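Local coordinates for 2-polyprenyl-6-methoxyphenol hydroxylase-like FAD-dependent oxidoreductase (Streptomyces sp. NRRL 11266, PDB 6UI5), which is an FAD-dependent oxidoreductase resembling the aromatic-ring hydroxylases, with flavin-adenine dinucleotide bound in a Rossmann-type domain, at residues Arg79-Phe82 / Glu83-Gln86; Glu330-Leu333 / Ala334-Ala338; Gly363-Leu366 / Lys367-Glu370; Asn372-Leu375 / Ala376-Thr380. All coordinates share one frame; numbering follows the deposited sequence.

Interaction 1 of 4, residues Arg79-Phe82 / Glu83-Gln86; sequences RLAF and EKVQ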
loop_
_atom_site.group_PDB
_atom_site.type_symbol
_atom_site.label_atom_id
_atom_site.label_comp_id
_atom_site.label_asym_id
_atom_site.label_seq_id
_atom_site.Cartn_x
_atom_site.Cartn_y
_atom_site.Cartn_z
ATOM N N ARG A 79 -0.382 -0.654 14.085
ATOM C CA ARG A 79 -1.685 -0.304 14.627
ATOM C C ARG A 79 -2.595 0.213 13.534
ATOM O O ARG A 79 -2.161 0.984 12.685
ATOM C CB ARG A 79 -1.554 0.779 15.691
ATOM C CG ARG A 79 -2.878 1.153 16.264
ATOM C CD ARG A 79 -2.809 2.340 17.199
ATOM N NE ARG A 79 -4.158 2.658 17.631
ATOM C CZ ARG A 79 -4.991 3.463 16.981
ATOM N NH1 ARG A 79 -4.623 4.083 15.861
ATOM N NH2 ARG A 79 -6.201 3.657 17.475
ATOM N N LEU A 80 -3.873 -0.169 13.588
ATOM C CA LEU A 80 -4.897 0.394 12.711
ATOM C C LEU A 80 -5.868 1.247 13.522
ATOM O O LEU A 80 -6.412 0.786 14.533
ATOM C CB LEU A 80 -5.667 -0.697 11.972
ATOM C CG LEU A 80 -4.885 -1.544 10.987
ATOM C CD1 LEU A 80 -5.760 -2.685 10.509
ATOM C CD2 LEU A 80 -4.482 -0.682 9.833
ATOM N N ALA A 81 -6.085 2.490 13.068
ATOM C CA ALA A 81 -7.017 3.428 13.706
ATOM C C ALA A 81 -8.451 2.903 13.582
ATOM O O ALA A 81 -9.248 3.337 12.748
ATOM C CB ALA A 81 -6.885 4.821 13.089
ATOM N N PHE A 82 -8.783 1.937 14.435
ATOM C CA PHE A 82 -10.107 1.334 14.356
ATOM C C PHE A 82 -11.198 2.288 14.828
ATOM O O PHE A 82 -12.357 2.123 14.433
ATOM C CB PHE A 82 -10.131 0.028 15.162
ATOM C CG PHE A 82 -11.447 -0.727 15.085
ATOM C CD1 PHE A 82 -11.806 -1.424 13.935
ATOM C CD2 PHE A 82 -12.319 -0.746 16.167
ATOM C CE1 PHE A 82 -13.022 -2.127 13.875
ATOM C CE2 PHE A 82 -13.529 -1.453 16.111
ATOM C CZ PHE A 82 -13.877 -2.139 14.970
ATOM N N GLU A 83 -10.851 3.281 15.652
ATOM C CA GLU A 83 -11.800 4.296 16.108
ATOM C C GLU A 83 -12.393 5.118 14.962
ATOM O O GLU A 83 -13.375 5.834 15.180
ATOM C CB GLU A 83 -11.110 5.231 17.115
ATOM C CG GLU A 83 -9.924 6.026 16.548
ATOM C CD GLU A 83 -8.583 5.306 16.692
ATOM O OE1 GLU A 83 -8.558 4.149 17.182
ATOM O OE2 GLU A 83 -7.549 5.899 16.309
ATOM N N LYS A 84 -11.819 5.045 13.764
ATOM C CA LYS A 84 -12.335 5.749 12.598
ATOM C C LYS A 84 -13.398 4.946 11.852
ATOM O O LYS A 84 -13.997 5.456 10.906
ATOM C CB LYS A 84 -11.177 6.112 11.648
ATOM C CG LYS A 84 -10.028 6.894 12.307
ATOM C CD LYS A 84 -9.961 8.357 11.863
ATOM C CE LYS A 84 -11.089 9.219 12.454
ATOM N NZ LYS A 84 -11.170 10.578 11.809
ATOM N N VAL A 85 -13.655 3.716 12.254
ATOM C CA VAL A 85 -14.673 2.898 11.601
ATOM C C VAL A 85 -16.046 3.357 12.077
ATOM O O VAL A 85 -16.227 3.725 13.241
ATOM C CB VAL A 85 -14.421 1.400 11.886
ATOM C CG1 VAL A 85 -15.531 0.517 11.319
ATOM C CG2 VAL A 85 -13.078 0.985 11.306
ATOM N N GLN A 86 -17.016 3.347 11.169
ATOM C CA GLN A 86 -18.333 3.906 11.448
ATOM C C GLN A 86 -19.009 3.219 12.634
ATOM O O GLN A 86 -18.885 2.009 12.830
ATOM C CB GLN A 86 -19.205 3.788 10.190
ATOM C CG GLN A 86 -20.700 3.889 10.408
ATOM C CD GLN A 86 -21.236 5.290 10.161
ATOM O OE1 GLN A 86 -20.481 6.271 10.123
ATOM N NE2 GLN A 86 -22.547 5.387 9.985
#
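Arg79 and Glu83 join side chains across the 3-10 turn that follows strand 78-80, an outer strand of the three-stranded antiparallel sheet. The arginine reaches out as an extended chain from CG to NE, and the glutamate meets it at roughly a right angle, its carboxylate plane turned 34° from the guanidinium plane. Glu83 can fold back this way because CG stands between its own N and carbonyl carbon (chi1 62°) and the chain bends again at chi2. The salt bridge comes in at the guanidinium edge: NH2 of Arg79 donates to OE2 of Glu83 at 2.9 Å, on that oxygen's syn lone pair. NE of Arg79 pairs with Glu72, so two carboxylates share one guanidinium. CB of Ala81 also touches the carboxylate, 3.5 Å from OE2 of Glu83. Two i to i+3 backbone bonds, from Lys84 N to Ala81 O and from Val85 N to Phe82 O, close the 3-10 turn. Phe82 and Val85 both pack on Ala376 of helix 369-379. They meet aslant, with CD1 of Phe82 3.8 Å from CG2 of Val85.

Interaction 2 of 4, residues Glu330-Leu333 / Ala334-Ala338; sequences ERHL and AGRLA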
loop_
_atom_site.group_PDB
_atom_site.type_symbol
_atom_site.label_atom_id
_atom_site.label_comp_id
_atom_site.label_asym_id
_atom_site.label_seq_id
_atom_site.Cartn_x
_atom_site.Cartn_y
_atom_site.Cartn_z
ATOM N N GLU A 330 -20.795 -12.007 -4.147
ATOM C CA GLU A 330 -20.547 -11.354 -2.875
ATOM C C GLU A 330 -19.374 -11.990 -2.158
ATOM O O GLU A 330 -18.522 -11.278 -1.615
ATOM C CB GLU A 330 -21.810 -11.410 -2.016
ATOM C CG GLU A 330 -22.739 -10.261 -2.318
ATOM C CD GLU A 330 -24.190 -10.572 -2.005
ATOM O OE1 GLU A 330 -25.071 -9.926 -2.612
ATOM O OE2 GLU A 330 -24.450 -11.444 -1.149
ATOM N N ARG A 331 -19.292 -13.324 -2.172
ATOM C CA ARG A 331 -18.354 -14.003 -1.286
ATOM C C ARG A 331 -16.998 -14.257 -1.913
ATOM O O ARG A 331 -15.989 -14.204 -1.204
ATOM C CB ARG A 331 -18.981 -15.285 -0.792
ATOM C CG ARG A 331 -20.079 -14.962 0.223
ATOM C CD ARG A 331 -19.448 -14.883 1.594
ATOM N NE ARG A 331 -19.011 -13.564 2.002
ATOM C CZ ARG A 331 -18.267 -13.334 3.077
ATOM N NH1 ARG A 331 -17.853 -14.364 3.829
ATOM N NH2 ARG A 331 -17.946 -12.082 3.409
ATOM N N HIS A 332 -16.921 -14.454 -3.228
ATOM C CA HIS A 332 -15.608 -14.506 -3.855
ATOM C C HIS A 332 -14.828 -13.217 -3.620
ATOM O O HIS A 332 -13.602 -13.260 -3.452
ATOM C CB HIS A 332 -15.729 -14.787 -5.347
ATOM C CG HIS A 332 -14.409 -14.855 -6.052
ATOM N ND1 HIS A 332 -13.628 -13.742 -6.275
ATOM C CD2 HIS A 332 -13.739 -15.901 -6.590
ATOM C CE1 HIS A 332 -12.528 -14.099 -6.917
ATOM N NE2 HIS A 332 -12.574 -15.403 -7.124
ATOM N N LEU A 333 -15.509 -12.057 -3.619
ATOM C CA LEU A 333 -14.794 -10.803 -3.365
ATOM C C LEU A 333 -14.202 -10.817 -1.973
ATOM O O LEU A 333 -13.050 -10.423 -1.779
ATOM C CB LEU A 333 -15.713 -9.580 -3.530
ATOM C CG LEU A 333 -15.304 -8.218 -2.923
ATOM C CD1 LEU A 333 -14.006 -7.629 -3.559
ATOM C CD2 LEU A 333 -16.428 -7.146 -3.097
ATOM N N ALA A 334 -14.980 -11.289 -0.996
ATOM C CA ALA A 334 -14.527 -11.277 0.387
ATOM C C ALA A 334 -13.347 -12.232 0.582
ATOM O O ALA A 334 -12.385 -11.914 1.303
ATOM C CB ALA A 334 -15.703 -11.636 1.304
ATOM N N GLY A 335 -13.392 -13.399 -0.068
ATOM C CA GLY A 335 -12.226 -14.269 -0.088
ATOM C C GLY A 335 -11.030 -13.628 -0.769
ATOM O O GLY A 335 -9.898 -13.721 -0.276
ATOM N N ARG A 336 -11.265 -12.990 -1.919
ATOM C CA ARG A 336 -10.220 -12.263 -2.635
ATOM C C ARG A 336 -9.482 -11.317 -1.699
ATOM O O ARG A 336 -8.245 -11.333 -1.620
ATOM C CB ARG A 336 -10.857 -11.467 -3.786
ATOM C CG ARG A 336 -10.052 -11.340 -5.043
ATOM C CD ARG A 336 -10.509 -10.159 -5.890
ATOM N NE ARG A 336 -9.720 -8.979 -5.553
ATOM C CZ ARG A 336 -10.182 -7.733 -5.510
ATOM N NH1 ARG A 336 -11.455 -7.465 -5.773
ATOM N NH2 ARG A 336 -9.361 -6.746 -5.183
ATOM N N LEU A 337 -10.251 -10.486 -0.977
ATOM C CA LEU A 337 -9.697 -9.404 -0.170
ATOM C C LEU A 337 -9.036 -9.932 1.100
ATOM O O LEU A 337 -8.042 -9.354 1.568
ATOM C CB LEU A 337 -10.797 -8.383 0.186
ATOM C CG LEU A 337 -11.385 -7.419 -0.864
ATOM C CD1 LEU A 337 -12.468 -6.482 -0.266
ATOM C CD2 LEU A 337 -10.319 -6.577 -1.564
ATOM N N ALA A 338 -9.561 -11.018 1.676
ATOM C CA ALA A 338 -8.848 -11.663 2.776
ATOM C C ALA A 338 -7.497 -12.184 2.304
ATOM O O ALA A 338 -6.451 -11.812 2.854
ATOM C CB ALA A 338 -9.693 -12.783 3.388
#
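Leu333 and Arg336 meet on one side of helix 325-346, and the arginine can be followed outward along its length. Its CB sits over the preceding turn, 3.2 Å from the carbonyl O of Leu333 and nearly as close to that of His332. CG then passes the imidazole of His332, 4.2 Å from CE1, with the ring and guanidinium planes 41° apart. A bend at chi3 (93°) swings the far end round toward the leucines. NE makes a long, weak ion pair with Glu360 of the second subunit. NH1 lies 3.4 Å from CD1 of Leu333, and CD2 of Leu337 covers one guanidinium face near its rim. The remaining terminal nitrogen, NH2, forms a salt bridge with Glu364 of the second subunit, so the hydrocarbon neighbours flank a group whose charge is met across the dimer interface.

Leu333 and Leu337 lie side by side and point the same way, with CD1 of Leu333 3.8 Å from CG of Leu337. Around the helix, Arg331 bends at chi2 and chi3, and CB of Ala334 lies over one face of its guanidinium, shifted toward NH2 and 3.5 Å from CZ of Arg331; NH1 continues to a salt bridge with Asp303. Gly335 N, Arg336 N and Leu337 N donate to the carbonyls of Arg331, His332 and Leu333. This is the i to i+4 bonding of a regular alpha helix, here with one side at the dimer interface and the side chain of Arg331 about 11 Å from the bound FAD.

Interaction 3 of 4, residues Gly363-Leu366 / Lys367-Glu370; sequences GEFL and KFDE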
loop_
_atom_site.group_PDB
_atom_site.type_symbol
_atom_site.label_atom_id
_atom_site.label_comp_id
_atom_site.label_asym_id
_atom_site.label_seq_id
_atom_site.Cartn_x
_atom_site.Cartn_y
_atom_site.Cartn_z
ATOM N N GLY A 363 3.705 2.575 6.450
ATOM C CA GLY A 363 3.836 3.689 7.380
ATOM C C GLY A 363 3.223 4.966 6.831
ATOM O O GLY A 363 2.489 5.665 7.530
ATOM N N GLU A 364 3.492 5.264 5.553
ATOM C CA GLU A 364 2.922 6.460 4.931
ATOM C C GLU A 364 1.418 6.323 4.720
ATOM O O GLU A 364 0.665 7.260 5.005
ATOM C CB GLU A 364 3.616 6.756 3.594
ATOM C CG GLU A 364 5.045 7.299 3.696
ATOM C CD GLU A 364 5.215 8.395 4.743
ATOM O OE1 GLU A 364 4.386 9.335 4.778
ATOM O OE2 GLU A 364 6.178 8.298 5.548
ATOM N N PHE A 365 0.960 5.163 4.225
ATOM C CA PHE A 365 -0.451 5.004 3.875
ATOM C C PHE A 365 -1.346 5.056 5.109
ATOM O O PHE A 365 -2.450 5.614 5.060
ATOM C CB PHE A 365 -0.668 3.693 3.124
ATOM C CG PHE A 365 -0.114 3.674 1.723
ATOM C CD1 PHE A 365 0.452 4.803 1.161
ATOM C CD2 PHE A 365 -0.219 2.522 0.942
ATOM C CE1 PHE A 365 0.937 4.779 -0.134
ATOM C CE2 PHE A 365 0.276 2.487 -0.351
ATOM C CZ PHE A 365 0.856 3.620 -0.892
ATOM N N LEU A 366 -0.895 4.479 6.223
ATOM C CA LEU A 366 -1.685 4.521 7.447
ATOM C C LEU A 366 -1.723 5.905 8.081
ATOM O O LEU A 366 -2.313 6.065 9.155
ATOM C CB LEU A 366 -1.169 3.481 8.457
ATOM C CG LEU A 366 -1.412 2.029 8.035
ATOM C CD1 LEU A 366 -0.891 1.008 9.044
ATOM C CD2 LEU A 366 -2.892 1.812 7.806
ATOM N N LYS A 367 -1.121 6.912 7.467
ATOM C CA LYS A 367 -1.439 8.265 7.900
ATOM C C LYS A 367 -2.771 8.738 7.351
ATOM O O LYS A 367 -3.261 9.774 7.797
ATOM C CB LYS A 367 -0.332 9.242 7.490
ATOM C CG LYS A 367 0.941 9.099 8.323
ATOM C CD LYS A 367 2.156 9.712 7.641
ATOM C CE LYS A 367 3.411 9.512 8.482
ATOM N NZ LYS A 367 4.566 10.322 8.007
ATOM N N PHE A 368 -3.369 7.997 6.418
ATOM C CA PHE A 368 -4.610 8.372 5.749
ATOM C C PHE A 368 -5.818 7.678 6.371
ATOM O O PHE A 368 -5.773 6.487 6.690
ATOM C CB PHE A 368 -4.560 8.015 4.263
ATOM C CG PHE A 368 -3.355 8.542 3.547
ATOM C CD1 PHE A 368 -2.872 9.826 3.810
ATOM C CD2 PHE A 368 -2.702 7.752 2.603
ATOM C CE1 PHE A 368 -1.749 10.318 3.140
ATOM C CE2 PHE A 368 -1.580 8.224 1.927
ATOM C CZ PHE A 368 -1.097 9.511 2.197
ATOM N N ASP A 369 -6.919 8.422 6.489
ATOM C CA ASP A 369 -8.117 7.880 7.118
ATOM C C ASP A 369 -8.765 6.793 6.260
ATOM O O ASP A 369 -9.187 5.754 6.783
ATOM C CB ASP A 369 -9.108 9.013 7.400
ATOM C CG ASP A 369 -8.572 10.032 8.397
ATOM O OD1 ASP A 369 -7.377 9.942 8.776
ATOM O OD2 ASP A 369 -9.356 10.925 8.794
ATOM N N GLU A 370 -8.880 7.017 4.948
ATOM C CA GLU A 370 -9.554 6.030 4.109
ATOM C C GLU A 370 -8.820 4.703 4.107
ATOM O O GLU A 370 -9.453 3.655 3.964
ATOM C CB GLU A 370 -9.710 6.533 2.670
ATOM C CG GLU A 370 -10.980 7.386 2.453
ATOM C CD GLU A 370 -11.189 7.836 1.003
ATOM O OE1 GLU A 370 -12.298 7.606 0.473
ATOM O OE2 GLU A 370 -10.264 8.426 0.403
#
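Glu364 and Lys367 form the charged part of this turn, where helix 352-365 gives way to helix 369-379. Their side chains run alongside each other in the same direction. The lysine is extended beyond CG, whereas the glutamate bends at chi2 (-45°), which brings OE1 of Glu364 to 3.4 Å from NZ of Lys367 in a salt bridge whose hydrogen bond is weak.

Two backbone bonds hold the turn. Lys367 N donates to Glu364 O at 3.1 Å, and Phe368 N to Phe365 O at 2.9 Å, the latter closing a type I beta turn from Phe365 to Phe368.

The aromatic contact is oblique. CD1 of Phe365 lies 4.1 Å from CE2 of Phe368, while the carbonyl O of Glu364 stands over one face of the Phe368 ring, toward its rim.

Phe368 occupies the N-cap position of helix 369-379, and its carbonyl, like that of Leu366, accepts from ND2 of Asn372 one turn into that helix. The Phe365 ring meets Phe365 of the second subunit, and Leu366 packs on Leu78 and Leu80, setting the interhelical turn between the dimer partner and strand 78-80.

Interaction 4 of 4, residues Asn372-Leu375 / Ala376-Thr380; sequences NVFL and AEIVT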
loop_
_atom_site.group_PDB
_atom_site.type_symbol
_atom_site.label_atom_id
_atom_site.label_comp_id
_atom_site.label_asym_id
_atom_site.label_seq_id
_atom_site.Cartn_x
_atom_site.Cartn_y
_atom_site.Cartn_z
ATOM N N ASN A 372 -6.914 3.449 6.694
ATOM C CA ASN A 372 -7.158 2.849 8.006
ATOM C C ASN A 372 -8.543 2.230 8.067
ATOM O O ASN A 372 -8.707 1.080 8.500
ATOM C CB ASN A 372 -7.000 3.887 9.111
ATOM C CG ASN A 372 -5.570 4.000 9.598
ATOM O OD1 ASN A 372 -5.140 3.294 10.525
ATOM N ND2 ASN A 372 -4.817 4.888 8.966
ATOM N N VAL A 373 -9.551 2.962 7.596
ATOM C CA VAL A 373 -10.911 2.462 7.708
ATOM C C VAL A 373 -11.107 1.261 6.797
ATOM O O VAL A 373 -11.673 0.238 7.204
ATOM C CB VAL A 373 -11.907 3.596 7.411
ATOM C CG1 VAL A 373 -13.327 3.051 7.246
ATOM C CG2 VAL A 373 -11.814 4.618 8.541
ATOM N N PHE A 374 -10.591 1.339 5.574
ATOM C CA PHE A 374 -10.773 0.241 4.635
ATOM C C PHE A 374 -10.167 -1.052 5.169
ATOM O O PHE A 374 -10.849 -2.085 5.222
ATOM C CB PHE A 374 -10.161 0.592 3.288
ATOM C CG PHE A 374 -10.022 -0.585 2.364
ATOM C CD1 PHE A 374 -11.120 -1.076 1.680
ATOM C CD2 PHE A 374 -8.783 -1.162 2.136
ATOM C CE1 PHE A 374 -10.997 -2.136 0.817
ATOM C CE2 PHE A 374 -8.648 -2.218 1.262
ATOM C CZ PHE A 374 -9.761 -2.706 0.599
ATOM N N LEU A 375 -8.892 -0.995 5.600
ATOM C CA LEU A 375 -8.193 -2.180 6.122
ATOM C C LEU A 375 -8.804 -2.676 7.425
ATOM O O LEU A 375 -9.042 -3.876 7.575
ATOM C CB LEU A 375 -6.714 -1.882 6.329
ATOM C CG LEU A 375 -5.895 -1.644 5.059
ATOM C CD1 LEU A 375 -4.461 -1.279 5.416
ATOM C CD2 LEU A 375 -5.933 -2.868 4.140
ATOM N N ALA A 376 -9.091 -1.768 8.364
ATOM C CA ALA A 376 -9.708 -2.164 9.630
ATOM C C ALA A 376 -11.050 -2.848 9.415
ATOM O O ALA A 376 -11.417 -3.770 10.156
ATOM C CB ALA A 376 -9.892 -0.954 10.547
ATOM N N GLU A 377 -11.810 -2.389 8.436
ATOM C CA GLU A 377 -13.096 -3.018 8.158
ATOM C C GLU A 377 -12.909 -4.440 7.675
ATOM O O GLU A 377 -13.653 -5.347 8.080
ATOM C CB GLU A 377 -13.856 -2.226 7.099
ATOM C CG GLU A 377 -14.416 -0.925 7.609
ATOM C CD GLU A 377 -15.401 -0.341 6.625
ATOM O OE1 GLU A 377 -16.347 0.322 7.101
ATOM O OE2 GLU A 377 -15.246 -0.565 5.382
ATOM N N ILE A 378 -11.941 -4.644 6.786
ATOM C CA ILE A 378 -11.771 -5.943 6.153
ATOM C C ILE A 378 -11.174 -6.957 7.137
ATOM O O ILE A 378 -11.746 -8.026 7.360
ATOM C CB ILE A 378 -10.933 -5.755 4.884
ATOM C CG1 ILE A 378 -11.873 -5.296 3.800
ATOM C CG2 ILE A 378 -10.216 -7.020 4.462
ATOM C CD1 ILE A 378 -11.169 -4.844 2.626
ATOM N N VAL A 379 -10.071 -6.602 7.806
ATOM C CA VAL A 379 -9.464 -7.537 8.748
ATOM C C VAL A 379 -10.367 -7.811 9.936
ATOM O O VAL A 379 -10.161 -8.814 10.617
ATOM C CB VAL A 379 -8.065 -7.077 9.252
ATOM C CG1 VAL A 379 -7.239 -6.548 8.099
ATOM C CG2 VAL A 379 -8.159 -6.037 10.357
ATOM N N THR A 380 -11.377 -6.971 10.213
ATOM C CA THR A 380 -12.323 -7.355 11.266
ATOM C C THR A 380 -13.566 -8.039 10.711
ATOM O O THR A 380 -14.484 -8.364 11.480
ATOM C CB THR A 380 -12.735 -6.166 12.124
ATOM O OG1 THR A 380 -13.353 -5.167 11.292
ATOM C CG2 THR A 380 -11.528 -5.557 12.837
#
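Asn372 to Val379 wind through the last turns of helix 369-379, with four consecutive i to i+4 bonds joining the segments: Ala376 N to Asn372 O, Glu377 N to Val373 O, Ile378 N to Phe374 O and Val379 N to Leu375 O. The third is the longest, at 3.2 Å between Ile378 N and Phe374 O. Ala376 O takes two donors from Thr380, the amide N and, at 2.6 Å, the hydroxyl OG1, so both donors of Thr380 meet one carbonyl at the C-terminal end of the helix.

Phe374 and Ile378 carry the main side-chain contact. With its CG anti to the backbone N (chi1 167°), the phenyl group is placed so that CD1 of Ile378 lies over one face, 3.3 Å from both CE1 and CZ of Phe374. This i to i+4 pair makes a CH-pi contact, the methyl sitting over the CE1-CZ side of the ring. The helix sits between strands 69-75 and 78-80, helix 325-346 and the second subunit: Val379 touches Val73 and Leu80, Ile378 packs on Leu337, and Phe374 meets Glu364 of the second subunit.

Val373 and Glu377 run side by side in the same direction, with CG1 of Val373 4.0 Å from CD of Glu377. The carboxylate itself forms salt bridges, OE2 to Arg405 and OE1 to Arg401.

How the interactions relate
From the N terminus the four contacts follow in series, each local to its own stretch, so none nests within or crosses another. Interaction 1 closes the turn after strand 78-80. Interaction 2 lies within helix 325-346, and interaction 3 closes the turn from helix 352-365 into helix 369-379, whose later part holds interaction 4. Asn372 OD1 takes Ala81 N, tying interaction 1 to interaction 4, and Lys84 adds packing on Val373 and a long, weak ion pair with Asp369 of interaction 3. Helix 369-379 thus joins the edge of the three-stranded sheet to helix 325-346, while interactions 2, 3 and 4 all touch the second subunit.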